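Long-range contacts in Non-structural protein 3 (Porcine deltacoronavirus, PDB 6LN0), which probably combines ADP-ribose recognition by its macro domain with cleavage of the viral polyprotein by its papain-like protease domain: residues 37-42 / 62-67; 354-359 / 367-372. One frame throughout, in Å; residues are numbered along the deposited sequence.

Overall arrangement
The two contacts belong to different domains of one elongated chain and do not touch. Interaction 1 (37-42 with 62-67) falls in the macro domain, where a loop after strand 29-34 is pinned to the chain that leaves helix 55-64. Interaction 2 (354-359 with 367-372) falls in what is probably the zinc-binding fingers region of the papain-like protease, on the beta hairpin of strands 358-360 and 365-371. Their centres are 102 Å apart, on opposite sides of the chain's centre, and their nearest atoms are about 90 Å apart. Interaction 2 lies by the zinc held by Cys-334, Cys-335, Cys-360 and Cys-363: the side chain of Thr-367 is about 5 Å from the metal.

Interaction 1 of 2, residues 37-42 / 62-67; sequences AQLTNG and NSVAPI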
ATOM      1  N   ALA A  37      37.806 -32.932   9.807  1.00 64.22           N
ATOM      2  CA  ALA A  37      39.167 -32.689   9.337  1.00 65.54           C
ATOM      3  C   ALA A  37      39.884 -33.967   8.915  1.00 74.00           C
ATOM      4  O   ALA A  37      40.825 -33.892   8.112  1.00 72.66           O
ATOM      5  CB  ALA A  37      39.988 -31.977  10.413  1.00 62.24           C
ATOM      6  N   GLN A  38      39.463 -35.134   9.421  1.00 73.54           N
ATOM      7  CA  GLN A  38      40.091 -36.407   9.090  1.00 70.68           C
ATOM      8  C   GLN A  38      39.375 -37.150   7.974  1.00 69.63           C
ATOM      9  O   GLN A  38      39.737 -38.292   7.681  1.00 71.97           O
ATOM     10  CB  GLN A  38      40.167 -37.306  10.325  1.00 71.87           C
ATOM     11  CG  GLN A  38      41.458 -37.180  11.086  1.00 69.50           C
ATOM     12  CD  GLN A  38      41.473 -35.946  11.960  1.00 80.98           C
ATOM     13  OE1 GLN A  38      40.416 -35.382  12.280  1.00 81.65           O
ATOM     14  NE2 GLN A  38      42.671 -35.507  12.345  1.00 81.13           N
ATOM     15  N   LEU A  39      38.357 -36.539   7.364  1.00 67.61           N
ATOM     16  CA  LEU A  39      37.650 -37.116   6.211  1.00 65.98           C
ATOM     17  C   LEU A  39      37.282 -38.578   6.440  1.00 63.54           C
ATOM     18  O   LEU A  39      37.158 -39.367   5.503  1.00 69.16           O
ATOM     19  CB  LEU A  39      38.467 -36.959   4.927  1.00 66.28           C
ATOM     20  CG  LEU A  39      38.976 -35.530   4.692  1.00 69.61           C
ATOM     21  CD1 LEU A  39      40.215 -35.526   3.800  1.00 61.97           C
ATOM     22  CD2 LEU A  39      37.868 -34.639   4.135  1.00 57.52           C
ATOM     23  N   THR A  40      37.090 -38.946   7.698  1.00 64.08           N
ATOM     24  CA  THR A  40      36.680 -40.301   8.013  1.00 66.86           C
ATOM     25  C   THR A  40      35.381 -40.687   7.322  1.00 63.14           C
ATOM     26  O   THR A  40      35.098 -41.878   7.194  1.00 63.50           O
ATOM     27  CB  THR A  40      36.537 -40.453   9.531  1.00 67.68           C
ATOM     28  OG1 THR A  40      35.314 -39.844   9.958  1.00 70.72           O
ATOM     29  CG2 THR A  40      37.687 -39.767  10.245  1.00 60.76           C
ATOM     30  N   ASN A  41      34.599 -39.718   6.859  1.00 61.64           N
ATOM     31  CA  ASN A  41      33.262 -39.972   6.324  1.00 63.05           C
ATOM     32  C   ASN A  41      32.481 -40.923   7.228  1.00 69.95           C
ATOM     33  O   ASN A  41      31.918 -41.927   6.784  1.00 73.81           O
ATOM     34  CB  ASN A  41      33.331 -40.505   4.894  1.00 64.76           C
ATOM     35  CG  ASN A  41      33.737 -39.441   3.904  1.00 67.45           C
ATOM     36  OD1 ASN A  41      33.015 -38.458   3.695  1.00 69.04           O
ATOM     37  ND2 ASN A  41      34.895 -39.622   3.291  1.00 60.60           N
ATOM     38  N   GLY A  42      32.462 -40.588   8.522  1.00 75.82           N
ATOM     39  CA  GLY A  42      31.786 -41.365   9.550  1.00 71.64           C
ATOM     40  C   GLY A  42      30.323 -41.660   9.279  1.00 69.32           C
ATOM     41  O   GLY A  42      29.915 -42.825   9.231  1.00 70.53           O
ATOM     42  N   ASN A  62      42.240 -40.573   2.898  1.00 57.57           N
ATOM     43  CA  ASN A  62      43.130 -40.917   4.011  1.00 52.29           C
ATOM     44  C   ASN A  62      44.556 -40.446   3.750  1.00 54.69           C
ATOM     45  O   ASN A  62      45.237 -39.981   4.676  1.00 54.43           O
ATOM     46  CB  ASN A  62      43.117 -42.423   4.284  1.00 54.87           C
ATOM     47  CG  ASN A  62      41.731 -42.960   4.543  1.00 57.69           C
ATOM     48  OD1 ASN A  62      40.889 -42.288   5.132  1.00 65.22           O
ATOM     49  ND2 ASN A  62      41.474 -44.171   4.076  1.00 56.23           N
ATOM     50  N   SER A  63      45.029 -40.580   2.505  1.00 54.08           N
ATOM     51  CA  SER A  63      46.322 -40.017   2.112  1.00 53.83           C
ATOM     52  C   SER A  63      46.466 -38.575   2.585  1.00 59.40           C
ATOM     53  O   SER A  63      47.445 -38.221   3.253  1.00 61.98           O
ATOM     54  CB  SER A  63      46.472 -40.059   0.589  1.00 59.62           C
ATOM     55  OG  SER A  63      45.966 -41.276   0.073  1.00 65.98           O
ATOM     56  N   VAL A  64      45.487 -37.722   2.241  1.00 55.75           N
ATOM     57  CA  VAL A  64      45.622 -36.286   2.502  1.00 59.17           C
ATOM     58  C   VAL A  64      45.215 -35.918   3.922  1.00 59.15           C
ATOM     59  O   VAL A  64      45.533 -34.812   4.384  1.00 60.34           O
ATOM     60  CB  VAL A  64      44.887 -35.505   1.390  1.00 55.40           C
ATOM     61  CG1 VAL A  64      45.511 -35.858   0.053  1.00 52.53           C
ATOM     62  CG2 VAL A  64      43.398 -35.807   1.340  1.00 47.90           C
ATOM     63  N   ALA A  65      44.536 -36.826   4.628  1.00 61.74           N
ATOM     64  CA  ALA A  65      44.766 -37.026   6.060  1.00 63.75           C
ATOM     65  C   ALA A  65      44.099 -35.881   6.827  1.00 63.42           C
ATOM     66  O   ALA A  65      42.870 -35.808   6.738  1.00 71.40           O
ATOM     67  CB  ALA A  65      46.272 -37.243   6.298  1.00 64.62           C
ATOM     68  N   PRO A  66      44.752 -34.982   7.582  1.00 66.55           N
ATOM     69  CA  PRO A  66      43.930 -33.890   8.115  1.00 67.41           C
ATOM     70  C   PRO A  66      43.896 -32.713   7.152  1.00 67.14           C
ATOM     71  O   PRO A  66      44.910 -32.342   6.557  1.00 61.68           O
ATOM     72  CB  PRO A  66      44.645 -33.523   9.422  1.00 67.86           C
ATOM     73  CG  PRO A  66      46.063 -33.699   9.097  1.00 60.92           C
ATOM     74  CD  PRO A  66      46.133 -34.854   8.112  1.00 66.03           C
ATOM     75  N   ILE A  67      42.704 -32.133   6.976  1.00 69.69           N
ATOM     76  CA  ILE A  67      42.521 -30.956   6.127  1.00 68.80           C
ATOM     77  C   ILE A  67      42.178 -29.758   6.997  1.00 72.18           C
ATOM     78  O   ILE A  67      41.303 -29.835   7.872  1.00 68.86           O
ATOM     79  CB  ILE A  67      41.441 -31.158   5.047  1.00 64.81           C
ATOM     80  CG1 ILE A  67      40.073 -31.465   5.659  1.00 63.72           C
ATOM     81  CG2 ILE A  67      41.874 -32.213   4.053  1.00 64.67           C
ATOM     82  CD1 ILE A  67      38.913 -31.192   4.702  1.00 62.77           C
TER
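Ala-37 meets Ile-67 through its backbone carbonyl. Ile-67 N donates a hydrogen bond to Ala-37 O at 2.8 Å. The N-H reaches a lone pair in the carbonyl plane, with an angle of 155° at the hydrogen. Pro-66 adds a CA-H...O contact to the same acceptor, Pro-66 CA lying 3.1 Å from Ala-37 O. One carbonyl thus serves two donors of different strength. The methyl of Ala-37 rests against Ile-67 O, and Ile-67 CG1 lies 3.5 Å from Ala-37 O, out of the carbonyl plane.

Gln-38 follows. Its chain bends at chi2 (79°), and the amide nitrogen NE2 lies 4.0 Å from Pro-66 CB. This is a light contact, the two side chains running obliquely to each other. Gln-38 CA also faces Ala-65 O.

Both segments belong to the macro domain. The loop 37-42 leads from strand 29-34 to helix 44-53, and runs into a glycine-rich turn beginning at Gly-42, which in related macro domains helps to hold ADP-ribose. The other segment holds the end of helix 55-64, and Ala-65, with positive phi, turns the chain out of the helix towards Ile-67.

Leu-39 is buried and carries the apolar part of the contact. Its CD2 meets Ile-67 CD1 at 3.6 Å, while its CD1 lies 3.7 Å from Ile-67 CG2. The two side chains cross at about a right angle. With chi1 at 60°, the Ile-67 branches reach separate Leu-39 methyls: CG1 carries CD1 to one, and CG2 meets the other. Val-64 also offers CG2 to Leu-39 CD1, at 4.0 Å. Beyond the two segments, Leu-39 touches Cys-61 of the helix and Leu-71 of strand 71-74, and Val-64 touches Leu-71 as well.

Interaction 2 of 2, residues 354-359 / 367-372; sequences IQPKVY and TPFTPQ
Val-358 and Thr-367 form a hydrogen-bonded antiparallel pair. Val-358 N donates to Thr-367 O at 3.0 Å, and Thr-367 N donates to Val-358 O at 2.9 Å. Thr-367 OG1 gives a bond of 2.7 Å to Pro-368 O, reached with OG1 anti to the backbone N (chi1 177°). The same torsion leaves CG2 of Thr-367 against Val-358 O. Lys-357 adds a CA-H...O contact to Thr-367 O, and its CB also lies close to that oxygen.

Further out, the Phe-369 ring is turned in beside 356-358. Pro-356 CG meets Phe-369 CZ at 4.0 Å, the two side chains crossing at about a right angle. Val-358 CG2 touches Phe-369 CD2 at 4.1 Å, and Val-358 N lies at the ring edge. Gln-355 sets its amide alongside CB and CG of Pro-368, NE2 lying 3.5 Å from Pro-368 CG.

The hairpin carries Cys-360 and, in its turn, Cys-363, consistent with the zinc finger of coronavirus papain-like proteases. Thr-367 OG1 also bonds weakly with Cys-334 N. Strand 358-360 forms one edge of its sheet within this chain, and strand 365-371 also pairs with strand 327-332. Val-358 and Phe-369 pack on Phe-339 and Ile-345 of strand 338-346.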
ATOM      1  N   ILE A 354     -27.628  39.327  -3.225  1.00 53.21           N
ATOM      2  CA  ILE A 354     -29.041  39.249  -3.561  1.00 55.13           C
ATOM      3  C   ILE A 354     -29.311  39.292  -5.050  1.00 53.27           C
ATOM      4  O   ILE A 354     -30.450  39.276  -5.495  1.00 56.47           O
ATOM      5  CB  ILE A 354     -29.868  40.340  -2.836  1.00 58.24           C
ATOM      6  CG1 ILE A 354     -29.431  41.723  -3.290  1.00 55.66           C
ATOM      7  CG2 ILE A 354     -29.769  40.185  -1.319  1.00 54.59           C
ATOM      8  CD1 ILE A 354     -30.376  42.792  -2.820  1.00 60.16           C
ATOM      9  N   GLN A 355     -28.235  39.314  -5.885  1.00 57.55           N
ATOM     10  CA  GLN A 355     -28.394  39.325  -7.324  1.00 55.87           C
ATOM     11  C   GLN A 355     -27.303  38.455  -7.954  1.00 47.37           C
ATOM     12  O   GLN A 355     -26.170  38.914  -8.164  1.00 48.80           O
ATOM     13  CB  GLN A 355     -28.355  40.757  -7.849  1.00 48.20           C
ATOM     14  CG  GLN A 355     -28.282  40.837  -9.323  1.00 50.79           C
ATOM     15  CD  GLN A 355     -29.643  40.873  -9.943  1.00 64.62           C
ATOM     16  OE1 GLN A 355     -30.419  39.921  -9.824  1.00 67.98           O
ATOM     17  NE2 GLN A 355     -29.962  41.983 -10.592  1.00 63.70           N
ATOM     18  N   PRO A 356     -27.609  37.205  -8.273  1.00 47.93           N
ATOM     19  CA  PRO A 356     -26.594  36.323  -8.862  1.00 42.00           C
ATOM     20  C   PRO A 356     -26.248  36.718 -10.286  1.00 42.84           C
ATOM     21  O   PRO A 356     -27.099  37.158 -11.062  1.00 47.58           O
ATOM     22  CB  PRO A 356     -27.265  34.950  -8.818  1.00 44.90           C
ATOM     23  CG  PRO A 356     -28.730  35.264  -8.910  1.00 48.97           C
ATOM     24  CD  PRO A 356     -28.905  36.526  -8.104  1.00 48.15           C
ATOM     25  N   LYS A 357     -24.979  36.533 -10.643  1.00 42.73           N
ATOM     26  CA  LYS A 357     -24.500  36.994 -11.941  1.00 42.67           C
ATOM     27  C   LYS A 357     -23.633  35.936 -12.609  1.00 40.50           C
ATOM     28  O   LYS A 357     -23.061  35.062 -11.957  1.00 38.69           O
ATOM     29  CB  LYS A 357     -23.703  38.295 -11.813  1.00 44.24           C
ATOM     30  CG  LYS A 357     -24.319  39.327 -10.848  1.00 46.52           C
ATOM     31  CD  LYS A 357     -23.719  40.715 -11.063  1.00 46.85           C
ATOM     32  CE  LYS A 357     -24.006  41.649  -9.879  1.00 53.44           C
ATOM     33  NZ  LYS A 357     -23.329  42.958 -10.092  1.00 50.64           N
ATOM     34  N   VAL A 358     -23.521  36.036 -13.928  1.00 36.82           N
ATOM     35  CA  VAL A 358     -22.530  35.271 -14.665  1.00 37.13           C
ATOM     36  C   VAL A 358     -21.705  36.231 -15.495  1.00 39.41           C
ATOM     37  O   VAL A 358     -22.070  37.392 -15.709  1.00 44.98           O
ATOM     38  CB  VAL A 358     -23.149  34.184 -15.564  1.00 38.81           C
ATOM     39  CG1 VAL A 358     -23.729  33.074 -14.718  1.00 31.48           C
ATOM     40  CG2 VAL A 358     -24.211  34.787 -16.528  1.00 36.46           C
ATOM     41  N   TYR A 359     -20.589  35.723 -15.981  1.00 40.11           N
ATOM     42  CA  TYR A 359     -19.700  36.485 -16.834  1.00 43.77           C
ATOM     43  C   TYR A 359     -20.126  36.314 -18.285  1.00 46.72           C
ATOM     44  O   TYR A 359     -20.184  35.193 -18.795  1.00 46.16           O
ATOM     45  CB  TYR A 359     -18.256  36.034 -16.650  1.00 43.83           C
ATOM     46  CG  TYR A 359     -17.304  36.806 -17.519  1.00 44.67           C
ATOM     47  CD1 TYR A 359     -17.029  38.138 -17.260  1.00 44.61           C
ATOM     48  CD2 TYR A 359     -16.709  36.217 -18.609  1.00 42.05           C
ATOM     49  CE1 TYR A 359     -16.165  38.849 -18.050  1.00 49.45           C
ATOM     50  CE2 TYR A 359     -15.837  36.921 -19.409  1.00 46.52           C
ATOM     51  CZ  TYR A 359     -15.563  38.239 -19.121  1.00 52.41           C
ATOM     52  OH  TYR A 359     -14.703  38.969 -19.917  1.00 56.11           O
ATOM     53  N   THR A 367     -23.087  40.048 -15.460  1.00 49.38           N
ATOM     54  CA  THR A 367     -24.462  40.387 -15.781  1.00 39.38           C
ATOM     55  C   THR A 367     -25.452  39.562 -14.973  1.00 43.82           C
ATOM     56  O   THR A 367     -25.184  38.396 -14.670  1.00 46.78           O
ATOM     57  CB  THR A 367     -24.742  40.150 -17.262  1.00 45.07           C
ATOM     58  OG1 THR A 367     -26.116  40.429 -17.521  1.00 47.55           O
ATOM     59  CG2 THR A 367     -24.467  38.687 -17.633  1.00 41.35           C
ATOM     60  N   PRO A 368     -26.602  40.128 -14.617  1.00 47.61           N
ATOM     61  CA  PRO A 368     -27.714  39.288 -14.153  1.00 41.28           C
ATOM     62  C   PRO A 368     -28.316  38.491 -15.302  1.00 41.39           C
ATOM     63  O   PRO A 368     -27.937  38.676 -16.470  1.00 38.95           O
ATOM     64  CB  PRO A 368     -28.711  40.308 -13.580  1.00 45.52           C
ATOM     65  CG  PRO A 368     -27.923  41.548 -13.374  1.00 42.11           C
ATOM     66  CD  PRO A 368     -26.912  41.562 -14.478  1.00 40.25           C
ATOM     67  N   PHE A 369     -29.274  37.621 -15.000  1.00 38.34           N
ATOM     68  CA  PHE A 369     -29.737  36.689 -16.018  1.00 42.39           C
ATOM     69  C   PHE A 369     -31.163  36.246 -15.712  1.00 41.88           C
ATOM     70  O   PHE A 369     -31.635  36.336 -14.577  1.00 39.73           O
ATOM     71  CB  PHE A 369     -28.799  35.471 -16.116  1.00 39.30           C
ATOM     72  CG  PHE A 369     -28.605  34.743 -14.814  1.00 38.22           C
ATOM     73  CD1 PHE A 369     -29.516  33.784 -14.390  1.00 40.39           C
ATOM     74  CD2 PHE A 369     -27.489  34.984 -14.038  1.00 36.69           C
ATOM     75  CE1 PHE A 369     -29.324  33.085 -13.193  1.00 37.06           C
ATOM     76  CE2 PHE A 369     -27.285  34.288 -12.840  1.00 40.50           C
ATOM     77  CZ  PHE A 369     -28.196  33.336 -12.421  1.00 38.63           C
ATOM     78  N   THR A 370     -31.832  35.731 -16.729  1.00 39.59           N
ATOM     79  CA  THR A 370     -33.222  35.319 -16.553  1.00 40.52           C
ATOM     80  C   THR A 370     -33.317  33.819 -16.754  1.00 42.25           C
ATOM     81  O   THR A 370     -33.075  33.329 -17.873  1.00 40.43           O
ATOM     82  CB  THR A 370     -34.144  36.062 -17.517  1.00 44.39           C
ATOM     83  OG1 THR A 370     -34.039  37.484 -17.281  1.00 44.18           O
ATOM     84  CG2 THR A 370     -35.562  35.605 -17.311  1.00 40.09           C
ATOM     85  N   PRO A 371     -33.628  33.056 -15.706  1.00 44.10           N
ATOM     86  CA  PRO A 371     -33.598  31.586 -15.810  1.00 42.79           C
ATOM     87  C   PRO A 371     -34.692  31.054 -16.716  1.00 45.17           C
ATOM     88  O   PRO A 371     -35.835  31.500 -16.650  1.00 50.68           O
ATOM     89  CB  PRO A 371     -33.828  31.117 -14.370  1.00 44.54           C
ATOM     90  CG  PRO A 371     -33.596  32.325 -13.507  1.00 47.98           C
ATOM     91  CD  PRO A 371     -33.818  33.541 -14.332  1.00 38.85           C
ATOM     92  N   GLN A 372     -34.347  30.057 -17.538  1.00 48.02           N
ATOM     93  CA  GLN A 372     -35.340  29.352 -18.344  1.00 46.55           C
ATOM     94  C   GLN A 372     -35.621  27.937 -17.873  1.00 50.41           C
ATOM     95  O   GLN A 372     -36.594  27.341 -18.351  1.00 56.15           O
ATOM     96  CB  GLN A 372     -34.908  29.276 -19.813  1.00 40.61           C
ATOM     97  CG  GLN A 372     -34.362  30.571 -20.339  1.00 45.31           C
ATOM     98  CD  GLN A 372     -35.448  31.634 -20.474  1.00 44.47           C
ATOM     99  OE1 GLN A 372     -36.538  31.360 -21.004  1.00 44.71           O
ATOM    100  NE2 GLN A 372     -35.151  32.851 -20.008  1.00 38.89           N
TER